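Long-range contacts in 3-keto-5-aminohexanoate cleavage protein (Archaeoglobus fulgidus, PDB 3LOT), which probably catalyses the zinc-dependent cleavage of 3-keto-5-aminohexanoate, as a member of the beta-keto acid cleavage enzyme family: residues 12-17 against 49-54; 24-29 against 272-277; 235-240 against 261-266. All blocks are in the same frame, centred on the assembly; numbering follows the deposited sequence.

Contact 1: residues 12-17 against 49-54. With ZN (zinc ion), chain P.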
loop_
_atom_site.group_PDB
_atom_site.type_symbol
_atom_site.label_atom_id
_atom_site.label_comp_id
_atom_site.label_asym_id
_atom_site.label_seq_id
_atom_site.Cartn_x
_atom_site.Cartn_y
_atom_site.Cartn_z
ATOM N N CYS D 12 -26.281 13.629 2.708
ATOM C CA CYS D 12 -26.219 14.790 1.808
ATOM C C CYS D 12 -25.831 16.064 2.550
ATOM O O CYS D 12 -26.545 16.484 3.444
ATOM C CB CYS D 12 -27.505 14.975 1.013
ATOM S SG CYS D 12 -27.254 16.151 -0.365
ATOM N N ALA D 13 -24.670 16.623 2.198
ATOM C CA ALA D 13 -24.143 17.851 2.816
ATOM C C ALA D 13 -24.674 19.074 2.061
ATOM O O ALA D 13 -24.260 19.363 0.948
ATOM C CB ALA D 13 -22.614 17.822 2.856
ATOM N N ILE D 14 -25.596 19.794 2.688
ATOM C CA ILE D 14 -26.492 20.687 1.955
ATOM C C ILE D 14 -25.856 22.005 1.456
ATOM O O ILE D 14 -26.158 22.459 0.327
ATOM C CB ILE D 14 -27.742 21.024 2.803
ATOM C CG1 ILE D 14 -28.555 19.753 3.125
ATOM C CG2 ILE D 14 -28.621 22.140 2.148
ATOM C CD1 ILE D 14 -29.063 18.931 1.902
ATOM N N THR D 15 -25.023 22.646 2.283
ATOM C CA THR D 15 -24.477 23.925 1.887
ATOM C C THR D 15 -23.051 24.255 2.340
ATOM O O THR D 15 -22.324 24.935 1.628
ATOM C CB THR D 15 -25.474 25.112 2.176
ATOM O OG1 THR D 15 -25.018 26.309 1.506
ATOM C CG2 THR D 15 -25.678 25.421 3.654
ATOM N N GLY D 16 -22.671 23.829 3.523
ATOM C CA GLY D 16 -21.319 24.095 3.976
ATOM C C GLY D 16 -20.990 25.547 4.210
ATOM O O GLY D 16 -21.894 26.421 4.367
ATOM N N ALA D 17 -19.679 25.786 4.222
ATOM C CA ALA D 17 -19.083 27.060 4.468
ATOM C C ALA D 17 -17.993 27.401 3.456
ATOM O O ALA D 17 -17.393 28.497 3.541
ATOM C CB ALA D 17 -18.514 27.073 5.885
ATOM N N VAL D 49 -28.740 14.149 6.493
ATOM C CA VAL D 49 -28.385 15.435 5.954
ATOM C C VAL D 49 -27.419 16.147 6.898
ATOM O O VAL D 49 -27.556 16.090 8.133
ATOM C CB VAL D 49 -29.616 16.323 5.655
ATOM C CG1 VAL D 49 -30.407 15.715 4.565
ATOM C CG2 VAL D 49 -30.464 16.594 6.875
ATOM N N HIS D 50 -26.452 16.828 6.299
ATOM C CA HIS D 50 -25.470 17.578 7.056
ATOM C C HIS D 50 -25.682 19.079 6.890
ATOM O O HIS D 50 -25.688 19.557 5.787
ATOM C CB HIS D 50 -24.086 17.152 6.620
ATOM C CG HIS D 50 -23.007 17.872 7.323
ATOM N ND1 HIS D 50 -22.852 17.827 8.692
ATOM C CD2 HIS D 50 -22.035 18.694 6.854
ATOM C CE1 HIS D 50 -21.815 18.569 9.030
ATOM N NE2 HIS D 50 -21.291 19.079 7.934
ATOM N N ILE D 51 -25.885 19.778 8.012
ATOM C CA ILE D 51 -26.386 21.161 8.027
ATOM C C ILE D 51 -25.356 22.177 8.571
ATOM O O ILE D 51 -24.790 21.972 9.659
ATOM C CB ILE D 51 -27.716 21.269 8.860
ATOM C CG1 ILE D 51 -28.832 20.383 8.241
ATOM C CG2 ILE D 51 -28.183 22.737 9.023
ATOM C CD1 ILE D 51 -29.113 20.580 6.742
ATOM N N HIS D 52 -25.083 23.207 7.772
ATOM C CA HIS D 52 -24.530 24.484 8.230
ATOM C C HIS D 52 -25.594 25.596 8.152
ATOM O O HIS D 52 -26.546 25.509 7.383
ATOM C CB HIS D 52 -23.392 24.964 7.339
ATOM C CG HIS D 52 -22.147 24.131 7.398
ATOM N ND1 HIS D 52 -20.896 24.679 7.633
ATOM C CD2 HIS D 52 -21.950 22.806 7.214
ATOM C CE1 HIS D 52 -19.993 23.719 7.619
ATOM N NE2 HIS D 52 -20.607 22.577 7.377
ATOM N N ALA D 53 -25.378 26.661 8.919
ATOM C CA ALA D 53 -26.174 27.884 8.811
ATOM C C ALA D 53 -25.425 28.914 7.951
ATOM O O ALA D 53 -24.190 28.939 7.917
ATOM C CB ALA D 53 -26.424 28.451 10.201
ATOM N N ARG D 54 -26.199 29.777 7.304
ATOM C CA ARG D 54 -25.718 30.922 6.569
ATOM C C ARG D 54 -26.651 32.100 6.869
ATOM O O ARG D 54 -27.873 31.943 6.981
ATOM C CB ARG D 54 -25.774 30.657 5.083
ATOM C CG ARG D 54 -24.720 29.705 4.606
ATOM C CD ARG D 54 -24.879 29.468 3.163
ATOM N NE ARG D 54 -23.840 28.585 2.640
ATOM C CZ ARG D 54 -22.593 28.935 2.328
ATOM N NH1 ARG D 54 -22.115 30.159 2.517
ATOM N NH2 ARG D 54 -21.773 28.018 1.882
HETATM ZN ZN ZN P . -19.625 20.524 6.907
HETATM O O HOH W 1 -24.270 21.786 4.893
HETATM O O HOH W 2 -21.989 28.365 6.385
HETATM O O HOH W 3 -19.104 30.604 2.333
#

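Contact 2: residues 24-29 against 272-277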
loop_
_atom_site.group_PDB
_atom_site.type_symbol
_atom_site.label_atom_id
_atom_site.label_comp_id
_atom_site.label_asym_id
_atom_site.label_seq_id
_atom_site.Cartn_x
_atom_site.Cartn_y
_atom_site.Cartn_z
ATOM N N SER D 24 -22.384 29.699 -7.492
ATOM C CA SER D 24 -23.477 28.981 -8.116
ATOM C C SER D 24 -24.813 29.467 -7.616
ATOM O O SER D 24 -25.050 29.581 -6.410
ATOM C CB SER D 24 -23.380 27.487 -7.877
ATOM O OG SER D 24 -24.547 26.812 -8.361
ATOM N N PRO D 25 -25.729 29.712 -8.554
ATOM C CA PRO D 25 -27.031 30.156 -8.083
ATOM C C PRO D 25 -27.808 29.038 -7.415
ATOM O O PRO D 25 -28.831 29.322 -6.872
ATOM C CB PRO D 25 -27.747 30.604 -9.350
ATOM C CG PRO D 25 -27.065 29.884 -10.412
ATOM C CD PRO D 25 -25.649 29.698 -10.017
ATOM N N TYR D 26 -27.329 27.800 -7.454
ATOM C CA TYR D 26 -28.033 26.697 -6.780
ATOM C C TYR D 26 -27.525 26.398 -5.364
ATOM O O TYR D 26 -28.109 25.565 -4.639
ATOM C CB TYR D 26 -27.959 25.460 -7.658
ATOM C CG TYR D 26 -28.299 25.802 -9.088
ATOM C CD1 TYR D 26 -29.580 26.225 -9.439
ATOM C CD2 TYR D 26 -27.322 25.751 -10.086
ATOM C CE1 TYR D 26 -29.889 26.530 -10.781
ATOM C CE2 TYR D 26 -27.614 26.075 -11.390
ATOM C CZ TYR D 26 -28.878 26.466 -11.744
ATOM O OH TYR D 26 -29.110 26.769 -13.080
ATOM N N LEU D 27 -26.472 27.080 -4.943
ATOM C CA LEU D 27 -26.011 26.932 -3.569
ATOM C C LEU D 27 -27.116 27.450 -2.635
ATOM O O LEU D 27 -27.526 28.628 -2.732
ATOM C CB LEU D 27 -24.707 27.695 -3.334
ATOM C CG LEU D 27 -24.141 27.548 -1.904
ATOM C CD1 LEU D 27 -23.641 26.100 -1.692
ATOM C CD2 LEU D 27 -22.997 28.550 -1.674
ATOM N N PRO D 28 -27.600 26.587 -1.709
ATOM C CA PRO D 28 -28.653 27.080 -0.801
ATOM C C PRO D 28 -28.102 28.117 0.144
ATOM O O PRO D 28 -27.182 27.830 0.901
ATOM C CB PRO D 28 -29.067 25.844 0.012
ATOM C CG PRO D 28 -28.521 24.674 -0.722
ATOM C CD PRO D 28 -27.334 25.150 -1.518
ATOM N N VAL D 29 -28.680 29.302 0.140
ATOM C CA VAL D 29 -28.235 30.327 1.053
ATOM C C VAL D 29 -29.132 30.596 2.258
ATOM O O VAL D 29 -28.643 30.596 3.431
ATOM C CB VAL D 29 -28.102 31.574 0.356
ATOM C CG1 VAL D 29 -28.260 32.707 1.425
ATOM C CG2 VAL D 29 -26.759 31.516 -0.435
ATOM N N LEU D 272 -22.988 22.628 -13.537
ATOM C CA LEU D 272 -23.404 22.870 -12.172
ATOM C C LEU D 272 -24.571 21.956 -11.860
ATOM O O LEU D 272 -25.455 21.757 -12.690
ATOM C CB LEU D 272 -23.792 24.330 -11.945
ATOM C CG LEU D 272 -22.633 25.320 -12.106
ATOM C CD1 LEU D 272 -23.195 26.749 -12.006
ATOM C CD2 LEU D 272 -21.515 25.059 -11.090
ATOM N N ALA D 273 -24.507 21.349 -10.681
ATOM C CA ALA D 273 -25.654 20.663 -10.089
ATOM C C ALA D 273 -26.779 21.659 -9.793
ATOM O O ALA D 273 -26.533 22.678 -9.161
ATOM C CB ALA D 273 -25.223 19.961 -8.782
ATOM N N LYS D 274 -28.010 21.340 -10.220
ATOM C CA LYS D 274 -29.149 22.207 -9.996
ATOM C C LYS D 274 -29.714 22.076 -8.603
ATOM O O LYS D 274 -30.484 22.921 -8.180
ATOM C CB LYS D 274 -30.256 21.936 -11.026
ATOM C CG LYS D 274 -29.981 22.607 -12.404
ATOM C CD LYS D 274 -31.155 22.314 -13.387
ATOM C CE LYS D 274 -31.172 23.191 -14.623
ATOM N NZ LYS D 274 -29.829 23.546 -15.078
ATOM N N SER D 275 -29.344 21.014 -7.897
ATOM C CA SER D 275 -29.794 20.806 -6.512
ATOM C C SER D 275 -28.991 19.700 -5.860
ATOM O O SER D 275 -28.348 18.879 -6.517
ATOM C CB SER D 275 -31.259 20.360 -6.468
ATOM O OG SER D 275 -31.349 19.105 -7.150
ATOM N N ASN D 276 -29.113 19.652 -4.553
ATOM C CA ASN D 276 -28.603 18.551 -3.789
ATOM C C ASN D 276 -29.239 17.246 -4.234
ATOM O O ASN D 276 -28.531 16.237 -4.392
ATOM C CB ASN D 276 -28.859 18.824 -2.299
ATOM C CG ASN D 276 -27.789 19.712 -1.703
ATOM O OD1 ASN D 276 -26.679 19.246 -1.402
ATOM N ND2 ASN D 276 -28.093 20.989 -1.564
ATOM N N ALA D 277 -30.555 17.279 -4.492
ATOM C CA ALA D 277 -31.288 16.079 -4.846
ATOM C C ALA D 277 -30.692 15.442 -6.083
ATOM O O ALA D 277 -30.637 14.255 -6.171
ATOM C CB ALA D 277 -32.787 16.376 -5.032
HETATM O O HOH W 4 -24.465 24.088 -8.004
#

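Contact 3: residues 235-240 against 261-266. With ZN (zinc ion), chain P.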
loop_
_atom_site.group_PDB
_atom_site.type_symbol
_atom_site.label_atom_id
_atom_site.label_comp_id
_atom_site.label_asym_id
_atom_site.label_seq_id
_atom_site.Cartn_x
_atom_site.Cartn_y
_atom_site.Cartn_z
ATOM N N SER D 235 -17.516 6.847 6.459
ATOM C CA SER D 235 -18.042 7.482 5.269
ATOM C C SER D 235 -16.898 8.233 4.636
ATOM O O SER D 235 -15.832 8.442 5.238
ATOM C CB SER D 235 -19.168 8.459 5.673
ATOM O OG SER D 235 -19.790 9.087 4.549
ATOM N N LEU D 236 -17.113 8.690 3.428
ATOM C CA LEU D 236 -16.108 9.441 2.683
ATOM C C LEU D 236 -16.722 10.593 1.888
ATOM O O LEU D 236 -17.890 10.495 1.451
ATOM C CB LEU D 236 -15.380 8.507 1.745
ATOM C CG LEU D 236 -14.361 9.077 0.743
ATOM C CD1 LEU D 236 -13.240 8.062 0.474
ATOM C CD2 LEU D 236 -15.057 9.541 -0.533
ATOM N N VAL D 237 -15.936 11.669 1.773
ATOM C CA VAL D 237 -16.171 12.855 0.948
ATOM C C VAL D 237 -15.031 12.996 -0.058
ATOM O O VAL D 237 -13.851 13.072 0.323
ATOM C CB VAL D 237 -16.130 14.145 1.776
ATOM C CG1 VAL D 237 -16.294 15.386 0.852
ATOM C CG2 VAL D 237 -17.209 14.115 2.874
ATOM N N GLY D 238 -15.370 13.016 -1.339
ATOM C CA GLY D 238 -14.476 13.510 -2.376
ATOM C C GLY D 238 -14.837 14.944 -2.771
ATOM O O GLY D 238 -15.964 15.203 -3.126
ATOM N N ALA D 239 -13.893 15.877 -2.672
ATOM C CA ALA D 239 -14.146 17.283 -3.016
ATOM C C ALA D 239 -14.298 17.435 -4.518
ATOM O O ALA D 239 -13.620 16.768 -5.301
ATOM C CB ALA D 239 -12.990 18.188 -2.503
ATOM N N GLY D 240 -15.250 18.276 -4.914
ATOM C CA GLY D 240 -15.390 18.683 -6.289
ATOM C C GLY D 240 -15.686 17.527 -7.188
ATOM O O GLY D 240 -16.512 16.719 -6.885
ATOM N N LEU D 261 -23.975 19.701 -2.218
ATOM C CA LEU D 261 -23.469 20.986 -2.728
ATOM C C LEU D 261 -22.468 21.602 -1.795
ATOM O O LEU D 261 -21.686 22.427 -2.204
ATOM C CB LEU D 261 -24.605 21.982 -3.007
ATOM C CG LEU D 261 -25.661 21.581 -4.047
ATOM C CD1 LEU D 261 -26.570 22.768 -4.401
ATOM C CD2 LEU D 261 -25.026 21.089 -5.257
ATOM N N GLU D 262 -22.457 21.188 -0.529
ATOM C CA GLU D 262 -21.354 21.579 0.324
ATOM C C GLU D 262 -19.951 21.203 -0.212
ATOM O O GLU D 262 -18.998 21.987 -0.027
ATOM C CB GLU D 262 -21.563 21.040 1.737
ATOM C CG GLU D 262 -20.295 21.007 2.583
ATOM C CD GLU D 262 -20.618 20.811 4.065
ATOM O OE1 GLU D 262 -21.805 20.684 4.474
ATOM O OE2 GLU D 262 -19.638 20.811 4.786
ATOM N N ASP D 263 -19.826 20.007 -0.813
ATOM C CA ASP D 263 -18.543 19.416 -1.206
ATOM C C ASP D 263 -18.231 19.592 -2.697
ATOM O O ASP D 263 -17.054 19.634 -3.091
ATOM C CB ASP D 263 -18.551 17.900 -0.880
ATOM C CG ASP D 263 -18.910 17.606 0.582
ATOM O OD1 ASP D 263 -18.455 18.365 1.446
ATOM O OD2 ASP D 263 -19.626 16.616 0.868
ATOM N N SER D 264 -19.263 19.678 -3.527
ATOM C CA SER D 264 -19.069 19.947 -4.965
ATOM C C SER D 264 -20.266 20.679 -5.550
ATOM O O SER D 264 -21.426 20.316 -5.278
ATOM C CB SER D 264 -18.900 18.642 -5.728
ATOM O OG SER D 264 -18.879 18.825 -7.143
ATOM N N LEU D 265 -19.994 21.668 -6.396
ATOM C CA LEU D 265 -21.075 22.408 -7.037
ATOM C C LEU D 265 -21.522 21.743 -8.340
ATOM O O LEU D 265 -22.451 22.227 -8.972
ATOM C CB LEU D 265 -20.636 23.847 -7.310
ATOM C CG LEU D 265 -20.314 24.709 -6.083
ATOM C CD1 LEU D 265 -19.760 26.090 -6.491
ATOM C CD2 LEU D 265 -21.528 24.863 -5.171
ATOM N N TYR D 266 -20.885 20.638 -8.725
ATOM C CA TYR D 266 -21.056 20.067 -10.071
ATOM C C TYR D 266 -21.787 18.734 -10.051
ATOM O O TYR D 266 -21.749 17.996 -9.052
ATOM C CB TYR D 266 -19.685 19.959 -10.765
ATOM C CG TYR D 266 -19.096 21.324 -11.023
ATOM C CD1 TYR D 266 -19.381 22.008 -12.191
ATOM C CD2 TYR D 266 -18.309 21.960 -10.076
ATOM C CE1 TYR D 266 -18.894 23.272 -12.419
ATOM C CE2 TYR D 266 -17.787 23.235 -10.318
ATOM C CZ TYR D 266 -18.092 23.876 -11.475
ATOM O OH TYR D 266 -17.584 25.146 -11.722
HETATM ZN ZN ZN P . -19.625 20.524 6.907
HETATM O O HOH W 5 -18.877 16.740 -8.751
#

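Contact 1: residues 12-17 against 49-54
T15 OG1 is held by two groups: it accepts from R54 NE at 2.8 Å and donates in turn to the backbone oxygen of P28. The same arginine sends NH2 to T15 O at 3.1 Å, a side-on grip in which one nitrogen takes the hydroxyl and another the carbonyl. T15 O lies almost in the guanidinium plane, only 6° out of it, while OG1 sits somewhat tilted from that plane. Further bonds, from NH1 to G59 O and to the water that also reaches A17 O, fix the rotation of the group. Next to this grip, G16 presses its CA over the face of the H52 ring, 3.5 Å from the centroid and 11° off the normal, a CH-pi contact; the positive phi of G16 suits a glycine. The ring's NE2 binds zinc at 2.3 Å. H50 NE2 binds the same ion at 2.4 Å, and E262 supplies the third protein ligand. H50 has CG anti to the backbone N (chi1 179°), which carries its ring along the A13 side of the sheet, with A13 CB at the ring edge; N84 OD1 bonds to H50 ND1 and so orients the ligand from the second shell. Farther back the backbones pair in parallel, H50 N to C12 O at 2.9 Å and I14 N to H50 O at 3.1 Å. A water also donates to H50 O while accepting from T15 N, bridging the chains where they part. The I14 and I51 side chains lie side by side, pointing the same way, with I14 CG1 3.8 Å from I51 CD1. The contact completes the beta-alpha-beta unit of strand 7-13, helix 31-43 and strand 48-54 in a TIM-barrel fold: I14 packs on I34 and E37 of helix 31-43, and I51 on I71 and I75 of helix 65-78.

Contact 2: residues 24-29 against 272-277
Y26 lies against K274 from within a type I beta turn, S24 to L27; inside that turn S24 OG accepts from Y26 N at 3.1 Å, an ST turn. The close-packed part is the tyrosine ring. K274 CA sits 4.0 Å from its centroid, 18° off the normal, a CH-pi contact, while P25 CG covers the opposite face and L272 CB lies at the edge. A273 O comes within 3.3 Å of Y26 CD2. Replacing the Y26 ring with the methyl of an alanine is likely to open a gap between P25 CG and K274 CA and leave A273 O and the CA of K274 without their flat cover. Deeper in, P28 CG meets N276 ND2 at 3.8 Å; that amide is fixed by bonds from ND2 to I14 O and from L261 N to OD1. The outer side is looser. K274 is exposed, its chain runs alongside the ring and bends at the end, and NZ stops 3.9 Å from Y26 OH, beyond hydrogen-bonding distance. No direct hydrogen bond joins the two segments; instead one water accepts from S24 OG at 2.7 Å and donates to A273 O at 2.8 Å.

Contact 3: residues 235-240 against 261-266
At the end of barrel strand 232-238, the turn leading to helix 243-252 meets the zinc-binding loop that follows strand 256-259, with G240 and D263 at the junction. G240 N donates to D263 O at 2.9 Å in a nearly straight bond (170° at the hydrogen), the donor tilted 32° from the carbonyl plane. It is the one direct hydrogen bond established between the segments, and the positive phi of G240 is a conformation that favours glycine. Beside it, V237 sets CG1 over the flat side of the D263 carboxylate: the methyl is 3.4 Å from CG, 3.7 Å from OD1 and 3.6 Å from OD2, nearly equal distances that place it above the group instead of at its rim. With CG1 anti to the backbone N (chi1 176°), the V237 side chain crosses that of D263 at about a right angle. The carboxylate has its polar partner elsewhere, OD1 forming a salt bridge with R258 NH2. S264 packs CB against G240 O at 3.3 Å, and a water links G240 O, S264 OG and Y266 O. The same OG accepts from Y266 N at 3.1 Å, which closes an ST turn. E262, directly before D263, does not touch 235-240; its extended side chain turns to the metal and binds zinc through OE2 at 2.1 Å, alongside H50 and H52. The bond at D263 O therefore holds the loop one residue from a metal ligand. Strand 232-238 itself lies between its parallel neighbours, V237 packing on Q200 and I202 of strand 197-203 and on R258 of strand 256-259, while Q243 of helix 243-252 touches both D263 and S264.

In the fold
The three contacts form a compact triangle, their centres 11 to 12 Å apart. Contacts 1 and 3 share the barrel sheet and the zinc ion: contact 1 brings two histidine ligands from strand 48-54 and contact 3 the glutamate after strand 256-259, with A13 O close to E262 N at the seam. Contact 2 lies farther out, its centre about 17 Å from that of the chain, and joins the loop before helix 31-43 to the start of helix 276-289. Along the chain contact 1 closes before contact 3 opens, contact 3 is nested inside the span of contact 2, and contacts 1 and 2 alternate. Early and late barrel segments thus meet around one metal site.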